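General odorant-binding protein 28a (Drosophila melanogaster, PDB 6QQ4) probably binds and carries odorants, and is involved in the detection of the floral odour beta-ionone. Local coordinates at residues Pro35-Met49 with Asp99-Arg112. Residues are numbered along the deposited sequence; the frame is centred on the assembly and turned at random. Where two conformers were deposited one is given.
Sequences PASTYAGKCLRACVM and DHCEAAEAYGTCFR
With chi1 at -72° in Cys43 and -61° in Cys101, both sulfurs lie anti to their own carbonyl carbons and meet in a disulfide. It is one of three in the PBP/GOBP fold of insect odorant-binding proteins, and it pins helix 39-49 across helix 100-112 at 79°. The helix axes come within 7.4 Å, a closeness that small residues permit: Ala104 CB packs 3.5 Å from Ala46 CA and also meets the Ala46 methyl group. Met49 is long and unbranched enough to run on along helix 100-112; its SD lies against Ala104 CB and its CE reaches toward Phe111, whose ring meets Tyr73 edge-to-face.

Glu105 carries the polar side. Its chain bends at chi2, which helps turn the carboxylate to the loop before helix 39-49, where OE2 accepts from Ala36 N at 2.9 Å; the bond is nearly straight but arrives from above the carboxylate plane. Glu105 OE1 lies 3.4 Å from Arg45 NH1, a salt bridge whose hydrogen bond is weak, while Arg45 NH1 also binds Gln34 O. Arg112 completes the charge network through a long bridge to Glu105, and Pro35 covers one face of its guanidinium, with Pro35 N above the centre of the group. The aliphatic chain of Lys42 crosses Glu105, Lys42 CG lying 3.8 Å from Glu105 CB. A water links Lys42 NZ to Glu102 OE2.

Asp99 serves twice: as N-cap, its OD1 accepts from Glu102 N, while the syn lone pair of OD2 receives the Tyr39 hydroxyl, OH to OD2 2.6 Å, at the ring's edge.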
loop_
_atom_site.group_PDB
_atom_site.type_symbol
_atom_site.label_atom_id
_atom_site.label_comp_id
_atom_site.label_asym_id
_atom_site.label_seq_id
_atom_site.Cartn_x
_atom_site.Cartn_y
_atom_site.Cartn_z
ATOM N N PRO A 35 -2.876 -3.712 10.030
ATOM C CA PRO A 35 -3.569 -4.685 9.171
ATOM C C PRO A 35 -5.058 -4.355 8.996
ATOM O O PRO A 35 -5.673 -3.768 9.882
ATOM C CB PRO A 35 -3.397 -6.011 9.921
ATOM C CG PRO A 35 -2.996 -5.633 11.316
ATOM C CD PRO A 35 -2.262 -4.348 11.205
ATOM N N ALA A 36 -5.632 -4.731 7.864
ATOM C CA ALA A 36 -7.061 -4.545 7.659
ATOM C C ALA A 36 -7.808 -5.565 8.503
ATOM O O ALA A 36 -7.552 -6.754 8.391
ATOM C CB ALA A 36 -7.424 -4.695 6.183
ATOM N N SER A 37 -8.730 -5.109 9.347
ATOM C CA SER A 37 -9.491 -6.035 10.183
ATOM C C SER A 37 -10.786 -6.484 9.501
ATOM O O SER A 37 -11.493 -7.336 10.025
ATOM C CB SER A 37 -9.806 -5.405 11.545
ATOM O OG SER A 37 -10.675 -4.302 11.400
ATOM N N THR A 38 -11.090 -5.919 8.332
ATOM C CA THR A 38 -12.268 -6.315 7.550
ATOM C C THR A 38 -11.889 -6.570 6.097
ATOM O O THR A 38 -10.875 -6.066 5.625
ATOM C CB THR A 38 -13.388 -5.233 7.584
ATOM O OG1 THR A 38 -12.989 -4.102 6.815
ATOM C CG2 THR A 38 -13.681 -4.767 9.024
ATOM N N TYR A 39 -12.709 -7.349 5.391
ATOM C CA TYR A 39 -12.479 -7.660 3.974
ATOM C C TYR A 39 -12.593 -6.412 3.105
ATOM O O TYR A 39 -11.819 -6.219 2.165
ATOM C CB TYR A 39 -13.470 -8.727 3.505
ATOM C CG TYR A 39 -13.269 -9.201 2.092
ATOM C CD1 TYR A 39 -12.211 -10.043 1.762
ATOM C CD2 TYR A 39 -14.135 -8.811 1.089
ATOM C CE1 TYR A 39 -12.020 -10.466 0.471
ATOM C CE2 TYR A 39 -13.966 -9.236 -0.197
ATOM C CZ TYR A 39 -12.910 -10.049 -0.511
ATOM O OH TYR A 39 -12.773 -10.445 -1.820
ATOM N N ALA A 40 -13.582 -5.578 3.416
ATOM C CA ALA A 40 -13.770 -4.315 2.714
ATOM C C ALA A 40 -12.525 -3.434 2.826
ATOM O O ALA A 40 -12.148 -2.755 1.876
ATOM C CB ALA A 40 -14.990 -3.585 3.265
ATOM N N GLY A 41 -11.900 -3.438 4.002
ATOM C CA GLY A 41 -10.665 -2.707 4.207
ATOM C C GLY A 41 -9.535 -3.274 3.360
ATOM O O GLY A 41 -8.689 -2.538 2.868
ATOM N N LYS A 42 -9.505 -4.591 3.197
ATOM C CA LYS A 42 -8.561 -5.205 2.255
ATOM C C LYS A 42 -8.858 -4.762 0.821
ATOM O O LYS A 42 -7.939 -4.507 0.013
ATOM C CB LYS A 42 -8.626 -6.727 2.325
ATOM C CG LYS A 42 -8.230 -7.324 3.670
ATOM C CD LYS A 42 -8.293 -8.848 3.598
ATOM C CE LYS A 42 -7.976 -9.462 4.937
ATOM N NZ LYS A 42 -8.131 -10.955 4.868
ATOM N N CYS A 43 -10.144 -4.693 0.489
ATOM C CA CYS A 43 -10.512 -4.262 -0.850
ATOM C C CYS A 43 -10.247 -2.749 -0.988
ATOM O O CYS A 43 -9.907 -2.275 -2.064
ATOM C CB CYS A 43 -11.972 -4.600 -1.162
ATOM S SG CYS A 43 -12.310 -6.362 -1.423
ATOM N N LEU A 44 -10.407 -1.993 0.096
ATOM C CA LEU A 44 -10.075 -0.568 0.053
ATOM C C LEU A 44 -8.602 -0.443 -0.335
ATOM O O LEU A 44 -8.231 0.269 -1.260
ATOM C CB LEU A 44 -10.353 0.114 1.394
ATOM C CG LEU A 44 -9.920 1.580 1.542
ATOM C CD1 LEU A 44 -10.645 2.469 0.534
ATOM C CD2 LEU A 44 -10.155 2.075 2.958
ATOM N N ARG A 45 -7.766 -1.192 0.355
ATOM C CA ARG A 45 -6.344 -1.173 0.076
ATOM C C ARG A 45 -5.998 -1.592 -1.345
ATOM O O ARG A 45 -5.103 -1.001 -1.951
ATOM C CB ARG A 45 -5.622 -2.044 1.093
ATOM C CG ARG A 45 -5.644 -1.359 2.449
ATOM C CD ARG A 45 -5.398 -2.299 3.599
ATOM N NE ARG A 45 -5.797 -1.680 4.861
ATOM C CZ ARG A 45 -5.075 -1.733 5.977
ATOM N NH1 ARG A 45 -3.909 -2.388 5.978
ATOM N NH2 ARG A 45 -5.514 -1.132 7.077
ATOM N N ALA A 46 -6.709 -2.571 -1.896
ATOM C CA ALA A 46 -6.491 -2.967 -3.297
ATOM C C ALA A 46 -6.780 -1.808 -4.242
ATOM O O ALA A 46 -6.056 -1.581 -5.199
ATOM C CB ALA A 46 -7.357 -4.159 -3.668
ATOM N N CYS A 47 -7.855 -1.088 -3.949
ATOM C CA CYS A 47 -8.303 0.020 -4.784
ATOM C C CYS A 47 -7.280 1.161 -4.775
ATOM O O CYS A 47 -6.998 1.772 -5.804
ATOM C CB CYS A 47 -9.671 0.516 -4.310
ATOM S SG CYS A 47 -10.379 1.904 -5.279
ATOM N N VAL A 48 -6.717 1.442 -3.612
ATOM C CA VAL A 48 -5.654 2.429 -3.520
ATOM C C VAL A 48 -4.384 1.981 -4.258
ATOM O O VAL A 48 -3.813 2.742 -5.039
ATOM C CB VAL A 48 -5.309 2.731 -2.054
ATOM C CG1 VAL A 48 -4.057 3.580 -1.970
ATOM C CG2 VAL A 48 -6.488 3.430 -1.386
ATOM N N MET A 49 -3.943 0.757 -4.006
ATOM C CA MET A 49 -2.727 0.253 -4.633
ATOM C C MET A 49 -2.849 0.249 -6.156
ATOM O O MET A 49 -1.900 0.588 -6.867
ATOM C CB MET A 49 -2.400 -1.144 -4.119
ATOM C CG MET A 49 -1.839 -1.180 -2.702
ATOM S SD MET A 49 -1.407 -2.863 -2.225
ATOM C CE MET A 49 -0.987 -2.645 -0.493
ATOM N N ASP A 99 -7.476 -13.719 -5.235
ATOM C CA ASP A 99 -8.345 -12.624 -4.811
ATOM C C ASP A 99 -7.514 -11.343 -4.627
ATOM O O ASP A 99 -6.610 -11.308 -3.797
ATOM C CB ASP A 99 -9.067 -13.007 -3.513
ATOM C CG ASP A 99 -10.045 -11.936 -3.032
ATOM O OD1 ASP A 99 -9.676 -10.755 -2.955
ATOM O OD2 ASP A 99 -11.189 -12.278 -2.712
ATOM N N HIS A 100 -7.827 -10.299 -5.393
ATOM C CA HIS A 100 -6.998 -9.086 -5.424
ATOM C C HIS A 100 -7.054 -8.296 -4.109
ATOM O O HIS A 100 -6.091 -7.626 -3.717
ATOM C CB HIS A 100 -7.427 -8.185 -6.590
ATOM C CG HIS A 100 -7.133 -8.762 -7.945
ATOM N ND1 HIS A 100 -7.273 -8.036 -9.109
ATOM C CD2 HIS A 100 -6.696 -9.990 -8.319
ATOM C CE1 HIS A 100 -6.942 -8.793 -10.143
ATOM N NE2 HIS A 100 -6.596 -9.985 -9.691
ATOM N N CYS A 101 -8.187 -8.377 -3.432
ATOM C CA CYS A 101 -8.327 -7.707 -2.156
ATOM C C CYS A 101 -7.386 -8.350 -1.154
ATOM O O CYS A 101 -6.622 -7.655 -0.483
ATOM C CB CYS A 101 -9.778 -7.762 -1.676
ATOM S SG CYS A 101 -10.918 -6.958 -2.801
ATOM N N GLU A 102 -7.434 -9.681 -1.077
ATOM C CA GLU A 102 -6.547 -10.418 -0.187
ATOM C C GLU A 102 -5.075 -10.317 -0.648
ATOM O O GLU A 102 -4.162 -10.330 0.178
ATOM C CB GLU A 102 -7.005 -11.881 -0.082
ATOM C CG GLU A 102 -8.311 -12.029 0.708
ATOM C CD GLU A 102 -8.928 -13.426 0.663
ATOM O OE1 GLU A 102 -8.561 -14.244 -0.201
ATOM O OE2 GLU A 102 -9.792 -13.706 1.519
ATOM N N ALA A 103 -4.850 -10.199 -1.949
ATOM C CA ALA A 103 -3.479 -10.041 -2.445
ATOM C C ALA A 103 -2.894 -8.693 -2.022
ATOM O O ALA A 103 -1.713 -8.618 -1.658
ATOM C CB ALA A 103 -3.430 -10.185 -3.936
ATOM N N ALA A 104 -3.713 -7.640 -2.072
ATOM C CA ALA A 104 -3.279 -6.305 -1.646
ATOM C C ALA A 104 -2.854 -6.316 -0.185
ATOM O O ALA A 104 -1.844 -5.714 0.182
ATOM C CB ALA A 104 -4.360 -5.289 -1.862
ATOM N N GLU A 105 -3.594 -7.039 0.644
ATOM C CA GLU A 105 -3.274 -7.091 2.064
ATOM C C GLU A 105 -2.048 -7.956 2.378
ATOM O O GLU A 105 -1.309 -7.679 3.326
ATOM C CB GLU A 105 -4.482 -7.597 2.853
ATOM C CG GLU A 105 -4.317 -7.547 4.343
ATOM C CD GLU A 105 -4.039 -6.139 4.865
ATOM O OE1 GLU A 105 -4.202 -5.170 4.104
ATOM O OE2 GLU A 105 -3.687 -5.995 6.057
ATOM N N ALA A 106 -1.834 -9.009 1.602
ATOM C CA ALA A 106 -0.639 -9.814 1.794
ATOM C C ALA A 106 0.595 -8.987 1.404
ATOM O O ALA A 106 1.614 -9.052 2.067
ATOM C CB ALA A 106 -0.711 -11.092 1.000
ATOM N N TYR A 107 0.492 -8.187 0.347
ATOM C CA TYR A 107 1.556 -7.228 0.044
ATOM C C TYR A 107 1.730 -6.188 1.152
ATOM O O TYR A 107 2.853 -5.846 1.505
ATOM C CB TYR A 107 1.283 -6.521 -1.297
ATOM C CG TYR A 107 1.507 -7.406 -2.490
ATOM C CD1 TYR A 107 2.669 -8.162 -2.611
ATOM C CD2 TYR A 107 0.546 -7.514 -3.489
ATOM C CE1 TYR A 107 2.869 -8.988 -3.690
ATOM C CE2 TYR A 107 0.732 -8.342 -4.571
ATOM C CZ TYR A 107 1.893 -9.075 -4.671
ATOM O OH TYR A 107 2.086 -9.894 -5.763
ATOM N N GLY A 108 0.620 -5.685 1.696
ATOM C CA GLY A 108 0.655 -4.684 2.757
ATOM C C GLY A 108 1.307 -5.196 4.031
ATOM O O GLY A 108 2.051 -4.488 4.699
ATOM N N THR A 109 1.018 -6.449 4.364
ATOM C CA THR A 109 1.702 -7.138 5.441
ATOM C C THR A 109 3.209 -7.119 5.214
ATOM O O THR A 109 3.994 -6.824 6.120
ATOM C CB THR A 109 1.219 -8.588 5.552
ATOM O OG1 THR A 109 -0.188 -8.589 5.835
ATOM C CG2 THR A 109 1.959 -9.297 6.666
ATOM N N CYS A 110 3.616 -7.410 3.989
ATOM C CA CYS A 110 5.039 -7.436 3.670
ATOM C C CYS A 110 5.655 -6.031 3.796
ATOM O O CYS A 110 6.735 -5.838 4.392
ATOM C CB CYS A 110 5.258 -7.979 2.258
ATOM S SG CYS A 110 6.992 -8.263 1.857
ATOM N N PHE A 111 4.946 -5.055 3.242
ATOM C CA PHE A 111 5.358 -3.663 3.338
ATOM C C PHE A 111 5.591 -3.232 4.784
ATOM O O PHE A 111 6.641 -2.682 5.105
ATOM C CB PHE A 111 4.321 -2.746 2.688
ATOM C CG PHE A 111 4.272 -2.850 1.179
ATOM C CD1 PHE A 111 5.185 -3.625 0.495
ATOM C CD2 PHE A 111 3.315 -2.157 0.455
ATOM C CE1 PHE A 111 5.140 -3.714 -0.899
ATOM C CE2 PHE A 111 3.263 -2.239 -0.926
ATOM C CZ PHE A 111 4.171 -3.011 -1.606
ATOM N N ARG A 112 4.602 -3.468 5.639
ATOM C CA ARG A 112 4.683 -3.057 7.026
ATOM C C ARG A 112 5.777 -3.802 7.745
ATOM O O ARG A 112 6.475 -3.226 8.568
ATOM C CB ARG A 112 3.366 -3.290 7.749
ATOM C CG ARG A 112 2.238 -2.421 7.279
ATOM C CD ARG A 112 1.097 -2.443 8.282
ATOM N NE ARG A 112 0.753 -3.804 8.643
ATOM C CZ ARG A 112 -0.062 -4.577 7.937
ATOM N NH1 ARG A 112 -0.649 -4.111 6.833
ATOM N NH2 ARG A 112 -0.301 -5.811 8.350
HETATM O O HOH W 1 -9.853 -12.625 4.070
#